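Local atomic coordinates of L-arabinose ABC transporter, periplasmic L-arabinose-binding protein (Burkholderia thailandensis, PDB entry 4KZK), a protein that probably captures L-arabinose and related sugars such as D-galactose in the periplasm and delivers them to an ABC transporter for uptake. Residues A[116-128]-A[133-145]. Sequence-based numbering, arbitrary orientation.
With GAL (beta-D-galactopyranose), chain B.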
loop_
_atom_site.group_PDB
_atom_site.type_symbol
_atom_site.label_atom_id
_atom_site.label_comp_id
_atom_site.label_asym_id
_atom_site.label_seq_id
_atom_site.Cartn_x
_atom_site.Cartn_y
_atom_site.Cartn_z
ATOM N N GLY A 116 -8.662 -26.829 -7.707
ATOM C CA GLY A 116 -9.251 -26.346 -8.953
ATOM C C GLY A 116 -9.633 -24.876 -8.933
ATOM O O GLY A 116 -10.685 -24.490 -9.455
ATOM N N MET A 117 -8.777 -24.054 -8.325
ATOM C CA MET A 117 -8.993 -22.615 -8.260
ATOM C C MET A 117 -7.883 -21.923 -9.031
ATOM O O MET A 117 -6.717 -22.113 -8.716
ATOM C CB MET A 117 -8.981 -22.143 -6.796
ATOM C CG MET A 117 -10.172 -22.603 -5.971
ATOM S SD MET A 117 -10.292 -21.789 -4.368
ATOM C CE MET A 117 -9.104 -22.737 -3.427
ATOM N N LYS A 118 -8.231 -21.115 -10.030
ATOM C CA LYS A 118 -7.241 -20.251 -10.674
ATOM C C LYS A 118 -6.780 -19.228 -9.655
ATOM O O LYS A 118 -7.573 -18.836 -8.801
ATOM C CB LYS A 118 -7.833 -19.570 -11.898
ATOM C CG LYS A 118 -8.011 -20.573 -13.024
ATOM C CD LYS A 118 -8.733 -20.032 -14.231
ATOM C CE LYS A 118 -8.598 -20.985 -15.408
ATOM N NZ LYS A 118 -9.301 -22.270 -15.172
ATOM N N LEU A 119 -5.505 -18.854 -9.744
ATOM C CA LEU A 119 -4.841 -18.019 -8.737
ATOM C C LEU A 119 -4.269 -16.738 -9.354
ATOM O O LEU A 119 -3.486 -16.798 -10.305
ATOM C CB LEU A 119 -3.710 -18.814 -8.071
ATOM C CG LEU A 119 -2.802 -18.044 -7.107
ATOM C CD1 LEU A 119 -3.573 -17.520 -5.909
ATOM C CD2 LEU A 119 -1.619 -18.890 -6.677
ATOM N N MET A 120 -4.633 -15.598 -8.755
ATOM C CA MET A 120 -4.142 -14.270 -9.125
ATOM C C MET A 120 -3.731 -13.532 -7.852
ATOM O O MET A 120 -4.330 -13.736 -6.815
ATOM C CB MET A 120 -5.259 -13.494 -9.808
ATOM C CG MET A 120 -4.907 -12.078 -10.216
ATOM S SD MET A 120 -6.283 -11.359 -11.116
ATOM C CE MET A 120 -6.258 -12.347 -12.606
ATOM N N SER A 121 -2.690 -12.715 -7.949
ATOM C CA SER A 121 -2.246 -11.888 -6.813
ATOM C C SER A 121 -2.543 -10.422 -7.062
ATOM O O SER A 121 -2.617 -9.952 -8.212
ATOM C CB SER A 121 -0.754 -12.087 -6.531
ATOM O OG SER A 121 -0.005 -11.782 -7.669
ATOM N N VAL A 122 -2.721 -9.696 -5.971
ATOM C CA VAL A 122 -2.934 -8.250 -6.029
ATOM C C VAL A 122 -2.076 -7.613 -4.939
ATOM O O VAL A 122 -1.948 -8.161 -3.834
ATOM C CB VAL A 122 -4.443 -7.894 -5.941
ATOM C CG1 VAL A 122 -5.040 -8.256 -4.597
ATOM C CG2 VAL A 122 -4.680 -6.439 -6.298
ATOM N N ASP A 123 -1.494 -6.465 -5.289
ATOM C CA ASP A 123 -0.667 -5.607 -4.431
ATOM C C ASP A 123 0.711 -6.165 -4.170
ATOM O O ASP A 123 1.684 -5.567 -4.578
ATOM C CB ASP A 123 -1.387 -5.248 -3.133
ATOM C CG ASP A 123 -2.761 -4.710 -3.400
ATOM O OD1 ASP A 123 -2.853 -3.679 -4.115
ATOM O OD2 ASP A 123 -3.753 -5.320 -2.971
ATOM N N ASP A 124 0.775 -7.323 -3.523
ATOM C CA ASP A 124 2.009 -7.906 -3.054
ATOM C C ASP A 124 2.263 -9.180 -3.837
ATOM O O ASP A 124 1.551 -10.166 -3.681
ATOM C CB ASP A 124 1.949 -8.201 -1.572
ATOM C CG ASP A 124 1.701 -6.964 -0.699
ATOM O OD1 ASP A 124 1.589 -5.850 -1.257
ATOM O OD2 ASP A 124 1.623 -7.136 0.543
ATOM N N GLN A 125 3.300 -9.165 -4.673
ATOM C CA GLN A 125 3.545 -10.256 -5.612
ATOM C C GLN A 125 4.133 -11.474 -4.921
ATOM O O GLN A 125 5.092 -11.364 -4.160
ATOM C CB GLN A 125 4.466 -9.781 -6.757
ATOM C CG GLN A 125 4.540 -10.760 -7.919
ATOM C CD GLN A 125 5.354 -10.219 -9.087
ATOM O OE1 GLN A 125 6.203 -9.317 -8.920
ATOM N NE2 GLN A 125 5.097 -10.749 -10.272
ATOM N N LEU A 126 3.571 -12.649 -5.211
ATOM C CA LEU A 126 4.035 -13.893 -4.595
ATOM C C LEU A 126 5.418 -14.268 -5.157
ATOM O O LEU A 126 5.701 -14.019 -6.339
ATOM C CB LEU A 126 3.017 -15.012 -4.840
ATOM C CG LEU A 126 1.613 -14.815 -4.247
ATOM C CD1 LEU A 126 0.701 -15.949 -4.695
ATOM C CD2 LEU A 126 1.658 -14.724 -2.743
ATOM N N VAL A 127 6.267 -14.853 -4.313
ATOM C CA VAL A 127 7.645 -15.203 -4.703
ATOM C C VAL A 127 8.026 -16.579 -4.203
ATOM O O VAL A 127 7.398 -17.129 -3.292
ATOM C CB VAL A 127 8.695 -14.201 -4.156
ATOM C CG1 VAL A 127 8.392 -12.788 -4.628
ATOM C CG2 VAL A 127 8.780 -14.280 -2.629
ATOM N N ASP A 128 9.070 -17.126 -4.818
ATOM C CA ASP A 128 9.613 -18.419 -4.422
ATOM C C ASP A 128 10.695 -18.266 -3.345
ATOM O O ASP A 128 10.926 -17.168 -2.827
ATOM C CB ASP A 128 10.090 -19.199 -5.668
ATOM C CG ASP A 128 11.274 -18.562 -6.372
ATOM O OD1 ASP A 128 12.086 -17.844 -5.746
ATOM O OD2 ASP A 128 11.398 -18.805 -7.590
ATOM N N PRO A 133 9.777 -13.654 -8.396
ATOM C CA PRO A 133 8.318 -13.725 -8.585
ATOM C C PRO A 133 7.818 -15.023 -9.226
ATOM O O PRO A 133 8.500 -15.588 -10.081
ATOM C CB PRO A 133 8.030 -12.535 -9.499
ATOM C CG PRO A 133 9.092 -11.545 -9.148
ATOM C CD PRO A 133 10.323 -12.367 -8.867
ATOM N N LEU A 134 6.645 -15.493 -8.807
ATOM C CA LEU A 134 6.010 -16.659 -9.421
ATOM C C LEU A 134 5.548 -16.309 -10.835
ATOM O O LEU A 134 4.629 -15.524 -11.016
ATOM C CB LEU A 134 4.822 -17.158 -8.590
ATOM C CG LEU A 134 5.125 -17.790 -7.231
ATOM C CD1 LEU A 134 3.866 -18.418 -6.642
ATOM C CD2 LEU A 134 6.233 -18.819 -7.341
ATOM N N ALA A 135 6.176 -16.911 -11.842
ATOM C CA ALA A 135 5.922 -16.533 -13.239
ATOM C C ALA A 135 4.513 -16.862 -13.764
ATOM O O ALA A 135 4.044 -16.236 -14.716
ATOM C CB ALA A 135 6.971 -17.177 -14.141
ATOM N N ASP A 136 3.855 -17.845 -13.159
ATOM C CA ASP A 136 2.551 -18.333 -13.618
ATOM C C ASP A 136 1.367 -17.675 -12.886
ATOM O O ASP A 136 0.206 -18.054 -13.091
ATOM C CB ASP A 136 2.482 -19.853 -13.423
ATOM C CG ASP A 136 2.740 -20.266 -11.982
ATOM O OD1 ASP A 136 3.413 -19.491 -11.267
ATOM O OD2 ASP A 136 2.285 -21.359 -11.562
ATOM N N VAL A 137 1.649 -16.693 -12.040
ATOM C CA VAL A 137 0.585 -16.029 -11.295
ATOM C C VAL A 137 0.421 -14.611 -11.816
ATOM O O VAL A 137 1.328 -13.787 -11.674
ATOM C CB VAL A 137 0.858 -16.007 -9.783
ATOM C CG1 VAL A 137 -0.255 -15.265 -9.059
ATOM C CG2 VAL A 137 0.982 -17.431 -9.239
ATOM N N PRO A 138 -0.720 -14.332 -12.449
ATOM C CA PRO A 138 -0.934 -12.961 -12.915
ATOM C C PRO A 138 -1.044 -12.044 -11.713
ATOM O O PRO A 138 -1.634 -12.429 -10.702
ATOM C CB PRO A 138 -2.270 -13.045 -13.653
ATOM C CG PRO A 138 -2.946 -14.221 -13.033
ATOM C CD PRO A 138 -1.865 -15.198 -12.765
ATOM N N HIS A 139 -0.460 -10.860 -11.847
ATOM C CA HIS A 139 -0.327 -9.921 -10.740
ATOM C C HIS A 139 -0.754 -8.515 -11.129
ATOM O O HIS A 139 -0.500 -8.071 -12.243
ATOM C CB HIS A 139 1.119 -9.889 -10.276
ATOM C CG HIS A 139 1.340 -8.962 -9.129
ATOM N ND1 HIS A 139 0.855 -9.221 -7.864
ATOM C CD2 HIS A 139 1.969 -7.766 -9.055
ATOM C CE1 HIS A 139 1.149 -8.209 -7.071
ATOM N NE2 HIS A 139 1.841 -7.328 -7.760
ATOM N N MET A 140 -1.392 -7.813 -10.209
ATOM C CA MET A 140 -1.608 -6.383 -10.358
ATOM C C MET A 140 -1.118 -5.685 -9.119
ATOM O O MET A 140 -1.499 -6.069 -8.007
ATOM C CB MET A 140 -3.072 -6.040 -10.586
ATOM C CG MET A 140 -3.278 -4.557 -10.839
ATOM S SD MET A 140 -4.983 -4.003 -11.062
ATOM C CE MET A 140 -5.439 -4.868 -12.565
ATOM N N GLY A 141 -0.240 -4.702 -9.298
ATOM C CA GLY A 141 0.222 -3.879 -8.184
ATOM C C GLY A 141 0.472 -2.481 -8.663
ATOM O O GLY A 141 0.091 -2.136 -9.784
ATOM N N ILE A 142 1.122 -1.681 -7.825
ATOM C CA ILE A 142 1.412 -0.311 -8.187
ATOM C C ILE A 142 2.818 -0.210 -8.775
ATOM O O ILE A 142 3.679 -1.045 -8.489
ATOM C CB ILE A 142 1.233 0.665 -7.000
ATOM C CG1 ILE A 142 2.330 0.530 -5.927
ATOM C CG2 ILE A 142 -0.138 0.483 -6.394
ATOM C CD1 ILE A 142 2.235 1.573 -4.844
ATOM N N SER A 143 3.049 0.827 -9.579
ATOM C CA SER A 143 4.398 1.130 -10.075
ATOM C C SER A 143 5.200 1.780 -8.952
ATOM O O SER A 143 5.297 2.998 -8.846
ATOM C CB SER A 143 4.341 2.027 -11.325
ATOM O OG SER A 143 5.623 2.001 -11.973
ATOM N N ALA A 144 5.748 0.936 -8.079
ATOM C CA ALA A 144 6.163 1.343 -6.746
ATOM C C ALA A 144 7.265 2.389 -6.698
ATOM O O ALA A 144 7.180 3.355 -5.938
ATOM C CB ALA A 144 6.546 0.126 -5.920
ATOM N N TYR A 145 8.297 2.204 -7.514
ATOM C CA TYR A 145 9.388 3.158 -7.535
ATOM C C TYR A 145 8.912 4.523 -7.997
ATOM O O TYR A 145 9.218 5.533 -7.349
ATOM C CB TYR A 145 10.553 2.647 -8.391
ATOM C CG TYR A 145 11.734 3.599 -8.343
ATOM C CD1 TYR A 145 12.619 3.596 -7.259
ATOM C CD2 TYR A 145 11.939 4.544 -9.348
ATOM C CE1 TYR A 145 13.667 4.509 -7.188
ATOM C CE2 TYR A 145 12.975 5.451 -9.274
ATOM C CZ TYR A 145 13.844 5.425 -8.186
ATOM O OH TYR A 145 14.893 6.350 -8.135
HETATM C C1 GAL B . -0.007 -3.052 -0.094
HETATM C C2 GAL B . -0.268 -2.157 1.114
HETATM C C3 GAL B . -1.598 -1.424 0.893
HETATM C C4 GAL B . -1.572 -0.700 -0.450
HETATM C C5 GAL B . -1.278 -1.705 -1.550
HETATM C C6 GAL B . -1.176 -1.034 -2.913
HETATM O O1 GAL B . 1.277 -3.621 0.076
HETATM O O2 GAL B . -0.332 -2.972 2.261
HETATM O O3 GAL B . -1.875 -0.512 1.963
HETATM O O4 GAL B . -0.637 0.351 -0.437
HETATM O O5 GAL B . -0.009 -2.289 -1.291
HETATM O O6 GAL B . -0.896 -1.988 -3.924
HETATM O O HOH W 1 -1.720 -18.799 -11.320
HETATM O O HOH W 2 1.458 -2.822 -5.195
HETATM O O HOH W 3 3.576 -13.231 -10.078
HETATM O O HOH W 4 9.785 -18.132 -9.652
#
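S121 OG and H139 ND1 lie 2.7 Å apart, a hydrogen bond in which either group could be the donor. The S121 hydroxyl meets the imidazole at the edge of the ring. One ring face carries Q125: its CB stands almost over the centre, 3.7 Å from the centroid and 9° off the ring normal, a CH-pi contact, while the side-chain amide lies nearly parallel to the ring, the planes 17° apart. Beyond CG the Q125 chain is extended, which takes NE2 to 3.5 Å from P133 CB. A water bound by NE2 also donates to the carbonyls of L134 and V137, tying the amide to the turn before the strand.

Strands 118-122 and 139-142 run parallel, their axes 1° apart in direction, with S121 opposite H139 and V122 opposite M140: S121 N donates to P138 O, M140 N to S121 O, and D123 N to M140 O, the last at 2.7 Å and in the carbonyl plane. Upstream, V137 CG2 packs on L119 CD2 at 3.9 Å, and P138 CG meets the methyl of M120, whose chain bends at chi3. In the connection between the strands, L134 N donates to L126 O at 3.0 Å, and V127 is bridged to P133, bringing the two ends of the loop side by side.

At the C-terminal ends, D123 OD1 accepts from galactose O6 at 2.6 Å, with W50 and H294 also bonded to it; D124 OD1 accepts a hydrogen bond from galactose O1, and K44 forms a salt bridge with D124 OD2. Water joins D123 O, I142 N and galactose O6. Sugar bound at the C-terminal edge of parallel strands, beside a strand leading into the other lobe, is characteristic of the two-lobed periplasmic binding protein fold.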